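Putative periplasmic protein (Bacteroides eggerthii, PDB 4HBR) is of unknown function, probably periplasmic, and is built on an extended antiparallel beta sheet. Local coordinates at residues Val89-Pro92 / Glu93-Pro96; Leu114-Pro117 / Lys118-Leu122. All coordinates share one frame; numbering follows the deposited sequence.

Overall arrangement
Both contacts are local and lie in loops at the ends of antiparallel strands in the same sheet, and each is partly buried, with a phenylalanine on the inside and a solvent-facing tip. Contact 1 links strand 82-90 to strand 97-104 in the middle of the strand order; contact 2 links strand 109-115 to the outermost strand 121-126. Their chemistry diverges. In the 89-96 loop two aromatic side chains pack together and a water joins backbone groups, whereas the 114-122 hairpin is tied directly by backbone hydrogen bonds and one threonine hydroxyl. Their centres lie about 13 Å apart, and the two loops touch where Pro96 O packs 3.3 Å from Pro117 CD.

Contact 1 of 2, residues Val89-Pro92 / Glu93-Pro96; sequences VQFP and EWQP
Phe91 and Trp94 meet across the loop that follows strand 82-90, an example of a connection organised by side chains and a water. Trp94 CE3, on the six-membered ring of the indole, sits over one face of the phenyl ring near its rim, 3.5 Å from Phe91 CD1, with Trp94 CZ3 a little farther along. The planes are inclined at 45° and the six-membered rings have centroids 5.1 Å apart, an oblique aromatic pair. Both side chains turn CG away from their own carbonyl carbon and beside the backbone N; for Phe91 (chi1 -51°) this places the ring where it meets both Trp94 CE3 and Gln95 O. The latter lies at the ring edge, in plane, 3.5 Å from Phe91 CD2, so the Gln95 carbonyl and the indole approach the ring from different directions.

One water spans the loop through the backbone. It accepts from Phe91 N at 2.9 Å and donates to Trp94 O at 2.8 Å, linking two groups that have no direct bond to each other. Nearer the strand, Pro96 CA comes within 3.1 Å of Val89 O, while the apolar pair beside it is looser, with Pro96 CB 4.1 Å from Gln90 CG.

Strand 52-58 flanks the loop, with Met54 touching Val89 and Phe91 and Trp52 touching Pro92. Phe139 of helix 136-139 packs on the same Val89 and Phe91, and Leu140 meets Trp94. A backbone hydrogen bond between Val89 and Ile97 continues the pairing into strand 97-104.

Contact 2 of 2, residues Leu114-Pro117 / Lys118-Leu122; sequences LFTP and KGEVL
Thr116 meets Glu120 and Gly119 at the tip of a beta hairpin, whose type I turn runs from Thr116 to Gly119. Three backbone bonds close it: Gly119 N to Thr116 O, Thr116 N to Glu120 O, and, farther down, Leu122 N to Leu114 O at 2.8 Å. The turn bond reaches Thr116 O from 50° out of the carbonyl plane, whereas the Thr116 N bond lies in the plane of its acceptor. Thr116 sets its hydroxyl between its own N and carbonyl carbon (chi1 71°), where OG1 accepts from Glu120 N at 3.2 Å and, weakly, from Lys118 N at 3.3 Å. Its methyl CG2 rests against the Leu122 side chain, 3.7 Å from Leu122 CD2, the two side chains crossing at about a right angle. Gly119 takes a positive phi of 91°, where a side chain would jam against the preceding carbonyl.

In the next shell, Val69 and Ala72 of helix 67-75 and Ile100 of strand 97-104 touch the Phe115 side chain, while Ile97 packs on Leu114 and Leu122. Between the Thr116-Glu120 and Leu114-Leu122 bonds, Phe115 and Val121 form a non-hydrogen-bonded pair, with Gly119 O at the ring edge and Phe115 CE1 3.7 Å from Val121 CG2.

Contact 1 of 2, residues Val89-Pro92 / Glu93-Pro96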
ATOM      1  N   VAL A  89      -2.022  -4.101  -2.086  1.00 33.82           N
ATOM      2  CA  VAL A  89      -2.995  -3.045  -2.336  1.00 33.86           C
ATOM      3  C   VAL A  89      -4.260  -3.677  -2.831  1.00 39.78           C
ATOM      4  O   VAL A  89      -4.231  -4.415  -3.819  1.00 41.10           O
ATOM      5  CB  VAL A  89      -2.465  -1.957  -3.318  1.00 36.00           C
ATOM      6  CG1 VAL A  89      -3.448  -0.790  -3.421  1.00 36.26           C
ATOM      7  CG2 VAL A  89      -1.078  -1.453  -2.911  1.00 34.90           C
ATOM      8  N   GLN A  90      -5.376  -3.383  -2.150  1.00 35.77           N
ATOM      9  CA  GLN A  90      -6.668  -3.971  -2.516  1.00 34.99           C
ATOM     10  C   GLN A  90      -7.724  -2.929  -2.740  1.00 38.37           C
ATOM     11  O   GLN A  90      -7.641  -1.816  -2.224  1.00 35.75           O
ATOM     12  CB  GLN A  90      -7.160  -4.959  -1.465  1.00 34.84           C
ATOM     13  CG  GLN A  90      -6.273  -6.183  -1.329  1.00 33.38           C
ATOM     14  CD  GLN A  90      -6.852  -7.061  -0.267  1.00 47.08           C
ATOM     15  OE1 GLN A  90      -7.738  -7.883  -0.520  1.00 44.80           O
ATOM     16  NE2 GLN A  90      -6.475  -6.794   0.971  1.00 29.24           N
ATOM     17  N   PHE A  91      -8.764  -3.340  -3.474  1.00 35.60           N
ATOM     18  CA  PHE A  91      -9.859  -2.475  -3.880  1.00 35.26           C
ATOM     19  C   PHE A  91     -11.186  -3.208  -3.847  1.00 39.65           C
ATOM     20  O   PHE A  91     -11.180  -4.443  -3.990  1.00 39.91           O
ATOM     21  CB  PHE A  91      -9.603  -2.010  -5.317  1.00 36.46           C
ATOM     22  CG  PHE A  91      -8.238  -1.432  -5.579  1.00 36.51           C
ATOM     23  CD1 PHE A  91      -7.968  -0.091  -5.287  1.00 39.53           C
ATOM     24  CD2 PHE A  91      -7.226  -2.217  -6.144  1.00 34.48           C
ATOM     25  CE1 PHE A  91      -6.717   0.463  -5.564  1.00 38.78           C
ATOM     26  CE2 PHE A  91      -5.981  -1.663  -6.427  1.00 36.14           C
ATOM     27  CZ  PHE A  91      -5.738  -0.321  -6.147  1.00 35.47           C
ATOM     28  N   PRO A  92     -12.330  -2.500  -3.719  1.00 36.69           N
ATOM     29  CA  PRO A  92     -13.610  -3.230  -3.688  1.00 38.55           C
ATOM     30  C   PRO A  92     -13.927  -3.994  -4.993  1.00 43.98           C
ATOM     31  O   PRO A  92     -14.407  -5.119  -4.934  1.00 44.18           O
ATOM     32  CB  PRO A  92     -14.667  -2.136  -3.396  1.00 40.83           C
ATOM     33  CG  PRO A  92     -13.988  -0.839  -3.584  1.00 43.16           C
ATOM     34  CD  PRO A  92     -12.516  -1.042  -3.496  1.00 38.20           C
ATOM     35  N   GLU A  93     -13.603  -3.420  -6.148  1.00 41.62           N
ATOM     36  CA  GLU A  93     -13.963  -4.013  -7.447  1.00 41.69           C
ATOM     37  C   GLU A  93     -12.804  -4.428  -8.339  1.00 44.14           C
ATOM     38  O   GLU A  93     -13.057  -5.126  -9.317  1.00 44.09           O
ATOM     39  CB  GLU A  93     -14.788  -2.992  -8.263  1.00 43.87           C
ATOM     40  CG  GLU A  93     -16.082  -2.588  -7.591  1.00 50.25           C
ATOM     41  CD  GLU A  93     -16.890  -1.513  -8.267  1.00 60.07           C
ATOM     42  OE1 GLU A  93     -16.612  -1.185  -9.439  1.00 61.79           O
ATOM     43  OE2 GLU A  93     -17.862  -1.039  -7.639  1.00 67.62           O
ATOM     44  N   TRP A  94     -11.606  -3.854  -8.137  1.00 40.73           N
ATOM     45  CA  TRP A  94     -10.434  -4.071  -8.995  1.00 39.65           C
ATOM     46  C   TRP A  94      -9.522  -5.168  -8.389  1.00 42.10           C
ATOM     47  O   TRP A  94      -9.611  -5.518  -7.211  1.00 41.28           O
ATOM     48  CB  TRP A  94      -9.660  -2.728  -9.248  1.00 37.50           C
ATOM     49  CG  TRP A  94     -10.562  -1.539  -9.540  1.00 39.10           C
ATOM     50  CD1 TRP A  94     -11.736  -1.556 -10.242  1.00 42.64           C
ATOM     51  CD2 TRP A  94     -10.368  -0.170  -9.116  1.00 39.91           C
ATOM     52  NE1 TRP A  94     -12.324  -0.307 -10.221  1.00 43.24           N
ATOM     53  CE2 TRP A  94     -11.492   0.570  -9.559  1.00 44.61           C
ATOM     54  CE3 TRP A  94      -9.324   0.519  -8.449  1.00 41.63           C
ATOM     55  CZ2 TRP A  94     -11.633   1.947  -9.299  1.00 44.15           C
ATOM     56  CZ3 TRP A  94      -9.455   1.895  -8.207  1.00 43.29           C
ATOM     57  CH2 TRP A  94     -10.608   2.581  -8.602  1.00 44.98           C
ATOM     58  N   GLN A  95      -8.680  -5.735  -9.231  1.00 37.33           N
ATOM     59  CA  GLN A  95      -7.683  -6.733  -8.890  1.00 35.94           C
ATOM     60  C   GLN A  95      -6.644  -6.151  -7.888  1.00 38.90           C
ATOM     61  O   GLN A  95      -6.281  -4.980  -7.984  1.00 37.50           O
ATOM     62  CB  GLN A  95      -6.961  -7.198 -10.193  1.00 37.47           C
ATOM     63  CG  GLN A  95      -7.672  -8.252 -11.012  1.00 39.37           C
ATOM     64  CD  GLN A  95      -7.384  -9.668 -10.536  1.00 56.84           C
ATOM     65  OE1 GLN A  95      -6.340 -10.289 -10.849  1.00 48.35           O
ATOM     66  NE2 GLN A  95      -8.337 -10.231  -9.812  1.00 38.25           N
ATOM     67  N   PRO A  96      -6.109  -6.972  -6.957  1.00 36.20           N
ATOM     68  CA  PRO A  96      -5.068  -6.461  -6.045  1.00 34.48           C
ATOM     69  C   PRO A  96      -3.730  -6.214  -6.758  1.00 38.78           C
ATOM     70  O   PRO A  96      -3.468  -6.720  -7.869  1.00 36.48           O
ATOM     71  CB  PRO A  96      -4.942  -7.570  -4.985  1.00 35.24           C
ATOM     72  CG  PRO A  96      -5.434  -8.788  -5.636  1.00 40.14           C
ATOM     73  CD  PRO A  96      -6.428  -8.393  -6.678  1.00 36.78           C
TER
HETATM   74  O   HOH W   1      -8.299  -5.916  -4.739  1.00 37.63           O

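Contact 2 of 2, residues Leu114-Pro117 / Lys118-Leu122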
ATOM      1  N   LEU A 114       5.091  -1.548  -9.382  1.00 35.62           N
ATOM      2  CA  LEU A 114       3.726  -2.076  -9.174  1.00 32.55           C
ATOM      3  C   LEU A 114       3.536  -3.307 -10.033  1.00 35.80           C
ATOM      4  O   LEU A 114       3.762  -3.268 -11.240  1.00 35.81           O
ATOM      5  CB  LEU A 114       2.650  -1.024  -9.492  1.00 31.35           C
ATOM      6  CG  LEU A 114       2.788   0.362  -8.862  1.00 34.74           C
ATOM      7  CD1 LEU A 114       1.580   1.220  -9.249  1.00 35.14           C
ATOM      8  CD2 LEU A 114       2.891   0.281  -7.316  1.00 30.75           C
ATOM      9  N   PHE A 115       3.131  -4.400  -9.408  1.00 33.48           N
ATOM     10  CA  PHE A 115       2.934  -5.680 -10.076  1.00 33.64           C
ATOM     11  C   PHE A 115       1.522  -6.193  -9.958  1.00 39.35           C
ATOM     12  O   PHE A 115       0.891  -6.047  -8.903  1.00 38.94           O
ATOM     13  CB  PHE A 115       3.856  -6.744  -9.431  1.00 34.57           C
ATOM     14  CG  PHE A 115       5.351  -6.640  -9.663  1.00 36.23           C
ATOM     15  CD1 PHE A 115       5.936  -7.180 -10.807  1.00 38.14           C
ATOM     16  CD2 PHE A 115       6.184  -6.074  -8.702  1.00 37.64           C
ATOM     17  CE1 PHE A 115       7.324  -7.156 -10.985  1.00 40.26           C
ATOM     18  CE2 PHE A 115       7.582  -6.049  -8.882  1.00 40.37           C
ATOM     19  CZ  PHE A 115       8.139  -6.595 -10.021  1.00 39.56           C
ATOM     20  N   THR A 116       1.066  -6.910 -10.983  1.00 35.96           N
ATOM     21  CA  THR A 116      -0.174  -7.657 -10.859  1.00 34.98           C
ATOM     22  C   THR A 116       0.197  -8.942 -10.061  1.00 40.63           C
ATOM     23  O   THR A 116       1.387  -9.317 -10.081  1.00 41.20           O
ATOM     24  CB  THR A 116      -0.756  -8.015 -12.247  1.00 35.63           C
ATOM     25  OG1 THR A 116       0.075  -9.009 -12.853  1.00 36.36           O
ATOM     26  CG2 THR A 116      -0.937  -6.824 -13.169  1.00 30.86           C
ATOM     27  N   PRO A 117      -0.764  -9.703  -9.471  1.00 35.09           N
ATOM     28  CA  PRO A 117      -0.396 -10.982  -8.825  1.00 34.41           C
ATOM     29  C   PRO A 117       0.292 -11.990  -9.780  1.00 39.09           C
ATOM     30  O   PRO A 117       0.999 -12.880  -9.322  1.00 39.06           O
ATOM     31  CB  PRO A 117      -1.748 -11.519  -8.330  1.00 34.98           C
ATOM     32  CG  PRO A 117      -2.582 -10.283  -8.128  1.00 38.95           C
ATOM     33  CD  PRO A 117      -2.204  -9.416  -9.291  1.00 35.36           C
ATOM     34  N   LYS A 118       0.127 -11.840 -11.101  1.00 36.47           N
ATOM     35  CA  LYS A 118       0.746 -12.727 -12.098  1.00 37.94           C
ATOM     36  C   LYS A 118       2.211 -12.316 -12.436  1.00 42.29           C
ATOM     37  O   LYS A 118       2.873 -12.991 -13.225  1.00 42.83           O
ATOM     38  CB  LYS A 118      -0.094 -12.765 -13.384  1.00 41.95           C
ATOM     39  CG  LYS A 118      -0.083 -14.095 -14.123  1.00 54.42           C
ATOM     40  CD  LYS A 118      -0.918 -13.984 -15.384  1.00 66.81           C
ATOM     41  CE  LYS A 118      -1.125 -15.314 -16.058  1.00 89.76           C
ATOM     42  NZ  LYS A 118      -2.046 -15.203 -17.227  1.00103.45           N
ATOM     43  N   GLY A 119       2.700 -11.242 -11.826  1.00 38.08           N
ATOM     44  CA  GLY A 119       4.065 -10.785 -12.037  1.00 38.61           C
ATOM     45  C   GLY A 119       4.274  -9.783 -13.157  1.00 41.39           C
ATOM     46  O   GLY A 119       5.422  -9.501 -13.494  1.00 39.70           O
ATOM     47  N   GLU A 120       3.181  -9.260 -13.755  1.00 38.67           N
ATOM     48  CA  GLU A 120       3.215  -8.272 -14.840  1.00 40.83           C
ATOM     49  C   GLU A 120       3.511  -6.898 -14.236  1.00 41.77           C
ATOM     50  O   GLU A 120       2.914  -6.535 -13.218  1.00 40.23           O
ATOM     51  CB  GLU A 120       1.868  -8.307 -15.611  1.00 43.43           C
ATOM     52  CG  GLU A 120       1.612  -7.239 -16.672  1.00 64.36           C
ATOM     53  CD  GLU A 120       0.313  -7.445 -17.445  1.00 92.27           C
ATOM     54  OE1 GLU A 120       0.226  -8.436 -18.207  1.00100.53           O
ATOM     55  OE2 GLU A 120      -0.626  -6.634 -17.268  1.00 72.98           O
ATOM     56  N   VAL A 121       4.440  -6.150 -14.837  1.00 38.06           N
ATOM     57  CA  VAL A 121       4.801  -4.812 -14.351  1.00 36.76           C
ATOM     58  C   VAL A 121       3.748  -3.804 -14.858  1.00 41.66           C
ATOM     59  O   VAL A 121       3.615  -3.612 -16.057  1.00 41.53           O
ATOM     60  CB  VAL A 121       6.248  -4.382 -14.768  1.00 38.98           C
ATOM     61  CG1 VAL A 121       6.519  -2.926 -14.409  1.00 36.82           C
ATOM     62  CG2 VAL A 121       7.311  -5.297 -14.153  1.00 39.02           C
ATOM     63  N   LEU A 122       3.069  -3.119 -13.942  1.00 38.11           N
ATOM     64  CA  LEU A 122       2.096  -2.074 -14.259  1.00 36.36           C
ATOM     65  C   LEU A 122       2.764  -0.705 -14.364  1.00 40.65           C
ATOM     66  O   LEU A 122       2.324   0.146 -15.145  1.00 41.66           O
ATOM     67  CB  LEU A 122       1.001  -2.027 -13.182  1.00 34.58           C
ATOM     68  CG  LEU A 122       0.079  -3.226 -13.109  1.00 38.37           C
ATOM     69  CD1 LEU A 122      -0.677  -3.247 -11.784  1.00 38.28           C
ATOM     70  CD2 LEU A 122      -0.834  -3.320 -14.365  1.00 33.90           C
TER